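Local coordinates for protein membrane-anchored mycosin mycp1 (Mycobacterium thermoresistibile, PDB 4HVL) that is a membrane-anchored subtilisin-like serine protease, a mycosin forming an essential component of the type VII (ESX-1) secretion system, at residues Asp15-Pro19 / Asp86-Ala90; Asn21-Arg27 / Ala136-Val141; Leu321-Ile325 / Val337-Ile341. One frame throughout, in Å; residues are numbered along the deposited sequence.

Interaction 1: Asp15-Pro19 / Asp86-Ala90; sequences DETGP and DFVDA. With ZN (zinc ion), chain C.
Phe87 packs its ring against the backbone of Glu16 to Gly18, where the N-terminal part of the chain crosses the end of strand 82-86, at one edge of the parallel sheet of the subtilisin fold. Gly18 N sits over one ring face, and Phe87 CE2 approaches Thr17 CA to 3.7 Å at a slant. Thr17 CB lies above the ring plane toward the rim. Next to the ring, Gly18 N makes a weak hydrogen bond to Asp86 O (3.0 Å, 128°). Gly18 sits at phi 100° and psi 161°, a backbone conformation that suits glycine. Pro19 then lays CG on Val88 O (3.2 Å) and CD on Ala90 CB (4.0 Å). One water lies 3.0 Å from Thr17 OG1 and donates to Ala90 O.

Farther out, Arg164 of helix 154-171 donates to both Glu16 O and Gly18 O, and on the same helix His168 shares a zinc ion with Asp15, whose OD1 is 2.0 Å from the metal. Asp86 OD2 forms a salt bridge with Arg132. Asp86 OD1 accepts from Val88 N (3.0 Å), which makes an Asx turn, and also binds Asp89 N (2.9 Å), both donors reaching it from the same face of the carboxylate.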
loop_
_atom_site.group_PDB
_atom_site.type_symbol
_atom_site.label_atom_id
_atom_site.label_comp_id
_atom_site.label_asym_id
_atom_site.label_seq_id
_atom_site.Cartn_x
_atom_site.Cartn_y
_atom_site.Cartn_z
ATOM N N ASP A 15 16.454 9.217 -10.841
ATOM C CA ASP A 15 15.796 8.005 -11.272
ATOM C C ASP A 15 16.855 6.913 -11.339
ATOM O O ASP A 15 17.473 6.714 -12.361
ATOM C CB ASP A 15 15.132 8.239 -12.626
ATOM C CG ASP A 15 14.532 6.980 -13.220
ATOM O OD1 ASP A 15 14.136 6.066 -12.480
ATOM O OD2 ASP A 15 14.499 6.922 -14.465
ATOM N N GLU A 16 17.091 6.236 -10.224
ATOM C CA GLU A 16 18.055 5.145 -10.197
ATOM C C GLU A 16 17.537 4.047 -9.309
ATOM O O GLU A 16 16.945 4.326 -8.270
ATOM C CB GLU A 16 19.404 5.657 -9.673
ATOM C CG GLU A 16 20.560 4.688 -9.777
ATOM C CD GLU A 16 20.824 4.181 -11.200
ATOM O OE1 GLU A 16 21.761 4.703 -11.858
ATOM O OE2 GLU A 16 20.125 3.227 -11.655
ATOM N N THR A 17 17.779 2.798 -9.706
ATOM C CA THR A 17 17.318 1.655 -8.917
ATOM C C THR A 17 18.360 1.243 -7.865
ATOM O O THR A 17 19.448 1.813 -7.819
ATOM C CB THR A 17 16.984 0.447 -9.813
ATOM O OG1 THR A 17 18.164 -0.038 -10.448
ATOM C CG2 THR A 17 15.978 0.824 -10.862
ATOM N N GLY A 18 18.019 0.261 -7.028
ATOM C CA GLY A 18 18.962 -0.332 -6.075
ATOM C C GLY A 18 18.807 0.219 -4.664
ATOM O O GLY A 18 18.233 1.281 -4.496
ATOM N N PRO A 19 19.318 -0.502 -3.639
ATOM C CA PRO A 19 19.154 -0.042 -2.252
ATOM C C PRO A 19 20.022 1.186 -1.938
ATOM O O PRO A 19 20.997 1.445 -2.654
ATOM C CB PRO A 19 19.597 -1.260 -1.426
ATOM C CG PRO A 19 20.574 -1.965 -2.306
ATOM C CD PRO A 19 20.145 -1.721 -3.716
ATOM N N ASP A 86 14.247 -3.300 -8.662
ATOM C CA ASP A 86 14.592 -3.809 -7.340
ATOM C C ASP A 86 15.378 -2.751 -6.587
ATOM O O ASP A 86 16.387 -2.241 -7.088
ATOM C CB ASP A 86 15.431 -5.066 -7.514
ATOM C CG ASP A 86 15.348 -6.010 -6.338
ATOM O OD1 ASP A 86 15.238 -5.573 -5.180
ATOM O OD2 ASP A 86 15.449 -7.228 -6.572
ATOM N N PHE A 87 14.910 -2.439 -5.385
ATOM C CA PHE A 87 15.555 -1.477 -4.498
ATOM C C PHE A 87 16.078 -2.157 -3.235
ATOM O O PHE A 87 16.449 -1.495 -2.295
ATOM C CB PHE A 87 14.565 -0.355 -4.192
ATOM C CG PHE A 87 14.158 0.418 -5.426
ATOM C CD1 PHE A 87 13.327 -0.143 -6.365
ATOM C CD2 PHE A 87 14.653 1.677 -5.658
ATOM C CE1 PHE A 87 12.995 0.538 -7.517
ATOM C CE2 PHE A 87 14.313 2.377 -6.812
ATOM C CZ PHE A 87 13.473 1.804 -7.732
ATOM N N VAL A 88 16.133 -3.489 -3.253
ATOM C CA VAL A 88 16.713 -4.318 -2.175
ATOM C C VAL A 88 17.964 -5.012 -2.680
ATOM O O VAL A 88 19.081 -4.819 -2.150
ATOM C CB VAL A 88 15.665 -5.354 -1.699
ATOM C CG1 VAL A 88 16.251 -6.346 -0.695
ATOM C CG2 VAL A 88 14.483 -4.606 -1.105
ATOM N N ASP A 89 17.786 -5.815 -3.722
ATOM C CA ASP A 89 18.910 -6.454 -4.383
ATOM C C ASP A 89 19.342 -5.599 -5.577
ATOM O O ASP A 89 18.583 -5.356 -6.522
ATOM C CB ASP A 89 18.559 -7.862 -4.813
ATOM C CG ASP A 89 19.783 -8.691 -5.153
ATOM O OD1 ASP A 89 20.696 -8.184 -5.846
ATOM O OD2 ASP A 89 19.834 -9.872 -4.730
ATOM N N ALA A 90 20.590 -5.170 -5.534
ATOM C CA ALA A 90 21.120 -4.270 -6.533
ATOM C C ALA A 90 21.110 -4.870 -7.940
ATOM O O ALA A 90 21.103 -4.129 -8.896
ATOM C CB ALA A 90 22.514 -3.830 -6.149
HETATM ZN ZN ZN C . 13.915 4.488 -13.753
HETATM O O HOH W 1 16.374 -2.883 -10.671
HETATM O O HOH W 2 20.615 -0.982 -8.973
#

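Interaction 2: Asn21-Arg27 / Ala136-Val141; sequences NPMEQRR and AAFQPV
Glu24 and Gln139 pair through two backbone hydrogen bonds, Glu24 N to Gln139 O (3.0 Å) and Gln139 N to Glu24 O, in the middle of an antiparallel match. Met23 with Pro140 and Gln25 with Phe138 are the non-hydrogen-bonded pairs to each side of it. Val141 N continues the pattern to Pro22 O, and a water lies within hydrogen-bonding distance of both Pro22 O and Val141 O. At the other end Ala137 O is gripped twice: Arg26 N comes nearly along the C=O axis at 2.8 Å, and Arg27 N, longer at 3.2 Å, lies in the carbonyl plane on a lone pair.

Strands 23-25 and 138-140 thus form a small two-stranded sheet at the protein surface, separate from the parallel subtilisin sheet. Close by, the Cys29-Cys98 disulfide ties the N-terminal part of the chain to the body, and Cys98 touches both Gln25 and Ala137.

Apolar contacts gather on the face carrying Met23, Gln25, Phe138 and Pro140. Gln25 CB stands over the Phe138 ring in a CH-pi contact, 3.8 Å from the centroid and 14° off the normal. The extended Gln25 chain takes NE2 on to Arg27 O (2.7 Å). Chi1 (-63°) and chi2 (-66°) of Met23 lay SD against Pro140 CA at 3.6 Å, and the further bend at chi3 returns CE toward Pro140 N.

Glu24 and Gln139 turn to the opposite face, where Arg26, from the loop beyond the strand, reaches back: its NH1 forms a salt bridge with Glu24 OE1 (2.6 Å), while Gln139 CB lies over one face of its guanidinium. Separately, Ala136 O sits over a face of the Arg27 guanidinium, 3.7 Å from NH1.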
loop_
_atom_site.group_PDB
_atom_site.type_symbol
_atom_site.label_atom_id
_atom_site.label_comp_id
_atom_site.label_asym_id
_atom_site.label_seq_id
_atom_site.Cartn_x
_atom_site.Cartn_y
_atom_site.Cartn_z
ATOM N N ASN A 21 21.927 1.442 0.582
ATOM C CA ASN A 21 23.207 0.876 0.970
ATOM C C ASN A 21 23.182 -0.634 0.725
ATOM O O ASN A 21 22.116 -1.231 0.602
ATOM C CB ASN A 21 23.503 1.191 2.428
ATOM C CG ASN A 21 22.332 0.885 3.322
ATOM O OD1 ASN A 21 22.062 -0.285 3.620
ATOM N ND2 ASN A 21 21.604 1.930 3.746
ATOM N N PRO A 22 24.354 -1.258 0.643
ATOM C CA PRO A 22 24.377 -2.649 0.198
ATOM C C PRO A 22 23.588 -3.611 1.089
ATOM O O PRO A 22 23.554 -3.444 2.304
ATOM C CB PRO A 22 25.861 -2.990 0.228
ATOM C CG PRO A 22 26.565 -1.682 0.098
ATOM C CD PRO A 22 25.712 -0.717 0.847
ATOM N N MET A 23 22.983 -4.620 0.470
ATOM C CA MET A 23 22.031 -5.509 1.128
ATOM C C MET A 23 22.325 -6.941 0.693
ATOM O O MET A 23 22.657 -7.170 -0.485
ATOM C CB MET A 23 20.588 -5.188 0.715
ATOM C CG MET A 23 20.054 -3.815 1.086
ATOM S SD MET A 23 19.894 -3.552 2.863
ATOM C CE MET A 23 18.454 -4.511 3.289
ATOM N N GLU A 24 22.181 -7.886 1.627
ATOM C CA GLU A 24 22.501 -9.287 1.387
ATOM C C GLU A 24 21.415 -10.198 1.934
ATOM O O GLU A 24 20.941 -10.019 3.071
ATOM C CB GLU A 24 23.849 -9.641 2.026
ATOM C CG GLU A 24 24.217 -11.122 1.917
ATOM C CD GLU A 24 25.625 -11.439 2.408
ATOM O OE1 GLU A 24 26.271 -10.560 3.015
ATOM O OE2 GLU A 24 26.072 -12.588 2.207
ATOM N N GLN A 25 21.031 -11.187 1.124
ATOM C CA GLN A 25 20.030 -12.155 1.554
ATOM C C GLN A 25 20.626 -13.071 2.617
ATOM O O GLN A 25 21.583 -13.788 2.349
ATOM C CB GLN A 25 19.516 -12.982 0.378
ATOM C CG GLN A 25 18.396 -13.913 0.773
ATOM C CD GLN A 25 17.786 -14.631 -0.412
ATOM O OE1 GLN A 25 18.155 -14.392 -1.552
ATOM N NE2 GLN A 25 16.835 -15.506 -0.140
ATOM N N ARG A 26 20.044 -13.043 3.812
ATOM C CA ARG A 26 20.464 -13.911 4.912
ATOM C C ARG A 26 19.504 -15.083 5.167
ATOM O O ARG A 26 19.860 -16.024 5.863
ATOM C CB ARG A 26 20.599 -13.092 6.187
ATOM C CG ARG A 26 21.557 -11.905 6.088
ATOM C CD ARG A 26 23.017 -12.293 6.260
ATOM N NE ARG A 26 23.757 -11.233 6.962
ATOM C CZ ARG A 26 24.542 -10.304 6.398
ATOM N NH1 ARG A 26 24.748 -10.259 5.086
ATOM N NH2 ARG A 26 25.141 -9.405 7.166
ATOM N N ARG A 27 18.297 -15.036 4.621
ATOM C CA ARG A 27 17.324 -16.095 4.840
ATOM C C ARG A 27 16.756 -16.664 3.547
ATOM O O ARG A 27 16.583 -15.938 2.559
ATOM C CB ARG A 27 16.147 -15.574 5.655
ATOM C CG ARG A 27 16.487 -15.022 7.020
ATOM C CD ARG A 27 15.186 -14.626 7.701
ATOM N NE ARG A 27 15.395 -13.796 8.888
ATOM C CZ ARG A 27 14.436 -13.101 9.503
ATOM N NH1 ARG A 27 13.181 -13.121 9.050
ATOM N NH2 ARG A 27 14.732 -12.375 10.579
ATOM N N ALA A 136 12.195 -8.740 4.408
ATOM C CA ALA A 136 12.672 -9.258 5.674
ATOM C C ALA A 136 13.777 -10.332 5.524
ATOM O O ALA A 136 14.380 -10.724 6.501
ATOM C CB ALA A 136 11.497 -9.812 6.475
ATOM N N ALA A 137 14.017 -10.824 4.308
ATOM C CA ALA A 137 15.035 -11.852 4.074
ATOM C C ALA A 137 16.458 -11.284 3.891
ATOM O O ALA A 137 17.437 -12.039 3.896
ATOM C CB ALA A 137 14.661 -12.676 2.848
ATOM N N PHE A 138 16.552 -9.966 3.717
ATOM C CA PHE A 138 17.827 -9.283 3.493
ATOM C C PHE A 138 18.207 -8.429 4.674
ATOM O O PHE A 138 17.332 -7.912 5.375
ATOM C CB PHE A 138 17.724 -8.370 2.276
ATOM C CG PHE A 138 17.718 -9.092 0.968
ATOM C CD1 PHE A 138 16.647 -9.908 0.614
ATOM C CD2 PHE A 138 18.751 -8.920 0.068
ATOM C CE1 PHE A 138 16.635 -10.560 -0.608
ATOM C CE2 PHE A 138 18.741 -9.561 -1.150
ATOM C CZ PHE A 138 17.679 -10.380 -1.491
ATOM N N GLN A 139 19.508 -8.239 4.864
ATOM C CA GLN A 139 20.034 -7.359 5.910
ATOM C C GLN A 139 21.097 -6.430 5.307
ATOM O O GLN A 139 21.825 -6.833 4.387
ATOM C CB GLN A 139 20.701 -8.160 7.047
ATOM C CG GLN A 139 19.761 -8.993 7.909
ATOM C CD GLN A 139 18.794 -8.141 8.720
ATOM O OE1 GLN A 139 19.180 -7.103 9.282
ATOM N NE2 GLN A 139 17.527 -8.567 8.781
ATOM N N PRO A 140 21.227 -5.210 5.865
ATOM C CA PRO A 140 22.295 -4.315 5.428
ATOM C C PRO A 140 23.672 -4.947 5.642
ATOM O O PRO A 140 23.911 -5.577 6.661
ATOM C CB PRO A 140 22.118 -3.073 6.321
ATOM C CG PRO A 140 20.872 -3.308 7.118
ATOM C CD PRO A 140 20.627 -4.770 7.136
ATOM N N VAL A 141 24.551 -4.823 4.653
ATOM C CA VAL A 141 25.911 -5.307 4.793
ATOM C C VAL A 141 26.544 -4.396 5.837
ATOM O O VAL A 141 26.376 -3.172 5.774
ATOM C CB VAL A 141 26.693 -5.239 3.466
ATOM C CG1 VAL A 141 28.128 -5.662 3.670
ATOM C CG2 VAL A 141 26.047 -6.116 2.411
HETATM O O HOH W 3 25.025 -1.677 3.902
#

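Interaction 3: Leu321-Ile325 / Val337-Ile341; sequences LAALI and VINRI
Ile325 and Ile341 make the tightest side-chain contact between the two helices: Ile325 CD1 is 3.4 Å from Ile341 CG1, closer than usual for two carbons. The two side chains cross at a slant. Each keeps CG1 beside its backbone N (chi1 -73° in Ile325, -67° in Ile341) and runs straight on from there, which brings the ends of both chains into the gap between the helices. Next to this pair, Val337 CG1 fits between Ile325 CG2 (3.9 Å) and Ala322 CB (4.1 Å), and Ile325 and Val337 pass alongside, pointing oppositely. Ala322 CB also faces Ile341 CD1 at 4.2 Å.

Contact is looser at Leu321, where CD2 merely grazes Ile341 CG1 (4.2 Å). The axes come no nearer than 10.2 Å and run at 115°, so mostly branched aliphatic side chains span the gap; no hydrogen bond joins the segments. Asn339 is the exposed residue of 337-341; Arg340, at the margin of the contact, sends NE and NH2 to Ala366 O and Trp369 O near the C-terminus. Ile338, by contrast, rests on strands 210-214 and 256-261.

The contact joins helix 334-343 to helix 311-328, both beside the central sheet. Helix 311-328 carries the predicted charge-relay Ser312 near its start, the helix-borne serine characteristic of the subtilisin fold.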
loop_
_atom_site.group_PDB
_atom_site.type_symbol
_atom_site.label_atom_id
_atom_site.label_comp_id
_atom_site.label_asym_id
_atom_site.label_seq_id
_atom_site.Cartn_x
_atom_site.Cartn_y
_atom_site.Cartn_z
ATOM N N LEU A 321 -9.557 -0.300 -7.049
ATOM C CA LEU A 321 -10.684 0.584 -7.304
ATOM C C LEU A 321 -10.281 1.790 -8.127
ATOM O O LEU A 321 -10.994 2.169 -9.037
ATOM C CB LEU A 321 -11.311 1.074 -6.003
ATOM C CG LEU A 321 -12.504 2.008 -6.230
ATOM C CD1 LEU A 321 -13.489 1.432 -7.245
ATOM C CD2 LEU A 321 -13.185 2.200 -4.881
ATOM N N ALA A 322 -9.123 2.370 -7.832
ATOM C CA ALA A 322 -8.645 3.501 -8.601
ATOM C C ALA A 322 -8.504 3.105 -10.060
ATOM O O ALA A 322 -8.911 3.850 -10.961
ATOM C CB ALA A 322 -7.325 4.017 -8.038
ATOM N N ALA A 323 -7.959 1.913 -10.286
ATOM C CA ALA A 323 -7.807 1.366 -11.629
ATOM C C ALA A 323 -9.153 1.196 -12.345
ATOM O O ALA A 323 -9.290 1.482 -13.533
ATOM C CB ALA A 323 -7.073 0.033 -11.561
ATOM N N LEU A 324 -10.142 0.685 -11.634
ATOM C CA LEU A 324 -11.478 0.549 -12.195
ATOM C C LEU A 324 -12.036 1.933 -12.596
ATOM O O LEU A 324 -12.608 2.094 -13.679
ATOM C CB LEU A 324 -12.412 -0.102 -11.162
ATOM C CG LEU A 324 -12.134 -1.540 -10.725
ATOM C CD1 LEU A 324 -13.279 -2.065 -9.874
ATOM C CD2 LEU A 324 -11.943 -2.422 -11.942
ATOM N N ILE A 325 -11.867 2.913 -11.701
ATOM C CA ILE A 325 -12.334 4.278 -11.910
ATOM C C ILE A 325 -11.683 4.914 -13.137
ATOM O O ILE A 325 -12.390 5.478 -13.997
ATOM C CB ILE A 325 -12.142 5.147 -10.643
ATOM C CG1 ILE A 325 -13.164 4.740 -9.563
ATOM C CG2 ILE A 325 -12.332 6.619 -10.960
ATOM C CD1 ILE A 325 -12.822 5.176 -8.145
ATOM N N VAL A 337 -9.988 11.319 -8.999
ATOM C CA VAL A 337 -10.147 9.888 -8.726
ATOM C C VAL A 337 -10.272 9.658 -7.227
ATOM O O VAL A 337 -11.227 9.058 -6.748
ATOM C CB VAL A 337 -8.986 9.042 -9.297
ATOM C CG1 VAL A 337 -9.124 7.579 -8.875
ATOM C CG2 VAL A 337 -8.955 9.127 -10.823
ATOM N N ILE A 338 -9.301 10.169 -6.502
ATOM C CA ILE A 338 -9.241 10.070 -5.058
ATOM C C ILE A 338 -10.470 10.655 -4.411
ATOM O O ILE A 338 -11.004 10.071 -3.474
ATOM C CB ILE A 338 -7.992 10.827 -4.525
ATOM C CG1 ILE A 338 -6.817 9.885 -4.406
ATOM C CG2 ILE A 338 -8.201 11.407 -3.129
ATOM C CD1 ILE A 338 -6.575 9.029 -5.596
ATOM N N ASN A 339 -10.883 11.833 -4.866
ATOM C CA ASN A 339 -12.015 12.517 -4.241
ATOM C C ASN A 339 -13.303 11.720 -4.445
ATOM O O ASN A 339 -14.165 11.685 -3.569
ATOM C CB ASN A 339 -12.159 13.955 -4.759
ATOM C CG ASN A 339 -11.107 14.906 -4.187
ATOM O OD1 ASN A 339 -10.494 14.655 -3.143
ATOM N ND2 ASN A 339 -10.898 15.998 -4.874
ATOM N N ARG A 340 -13.390 11.036 -5.584
ATOM C CA ARG A 340 -14.512 10.176 -5.884
ATOM C C ARG A 340 -14.532 8.971 -4.931
ATOM O O ARG A 340 -15.598 8.582 -4.425
ATOM C CB ARG A 340 -14.433 9.716 -7.338
ATOM C CG ARG A 340 -15.593 8.847 -7.797
ATOM C CD ARG A 340 -16.912 9.607 -7.631
ATOM N NE ARG A 340 -18.042 8.808 -8.061
ATOM C CZ ARG A 340 -19.313 9.202 -8.013
ATOM N NH1 ARG A 340 -19.622 10.409 -7.552
ATOM N NH2 ARG A 340 -20.280 8.382 -8.428
ATOM N N ILE A 341 -13.354 8.381 -4.698
ATOM C CA ILE A 341 -13.242 7.260 -3.773
ATOM C C ILE A 341 -13.703 7.676 -2.378
ATOM O O ILE A 341 -14.516 6.967 -1.773
ATOM C CB ILE A 341 -11.827 6.670 -3.736
ATOM C CG1 ILE A 341 -11.497 6.010 -5.082
ATOM C CG2 ILE A 341 -11.678 5.668 -2.593
ATOM C CD1 ILE A 341 -10.028 5.718 -5.290
#

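Overall arrangement
Interactions 1 and 2 are neighbours, with centres 13 Å apart, and both bring the N-terminal part of the chain onto the body of the protease. They touch directly: Val88 CG1 packs on Phe138 CG at 3.5 Å, and Val88 O lies against Met23 CB. Interaction 1 is partly buried and mixes ring packing, water bridges and a zinc ligand, whereas interaction 2 is a surface contact built on backbone hydrogen bonds between two short strands, with apolar and CH-pi contacts on one face. Interaction 3 stands apart, its centre about 36 Å from that of interaction 2 and on the opposite side of the chain's centre. Fully buried, it joins two helices by aliphatic side chains alone.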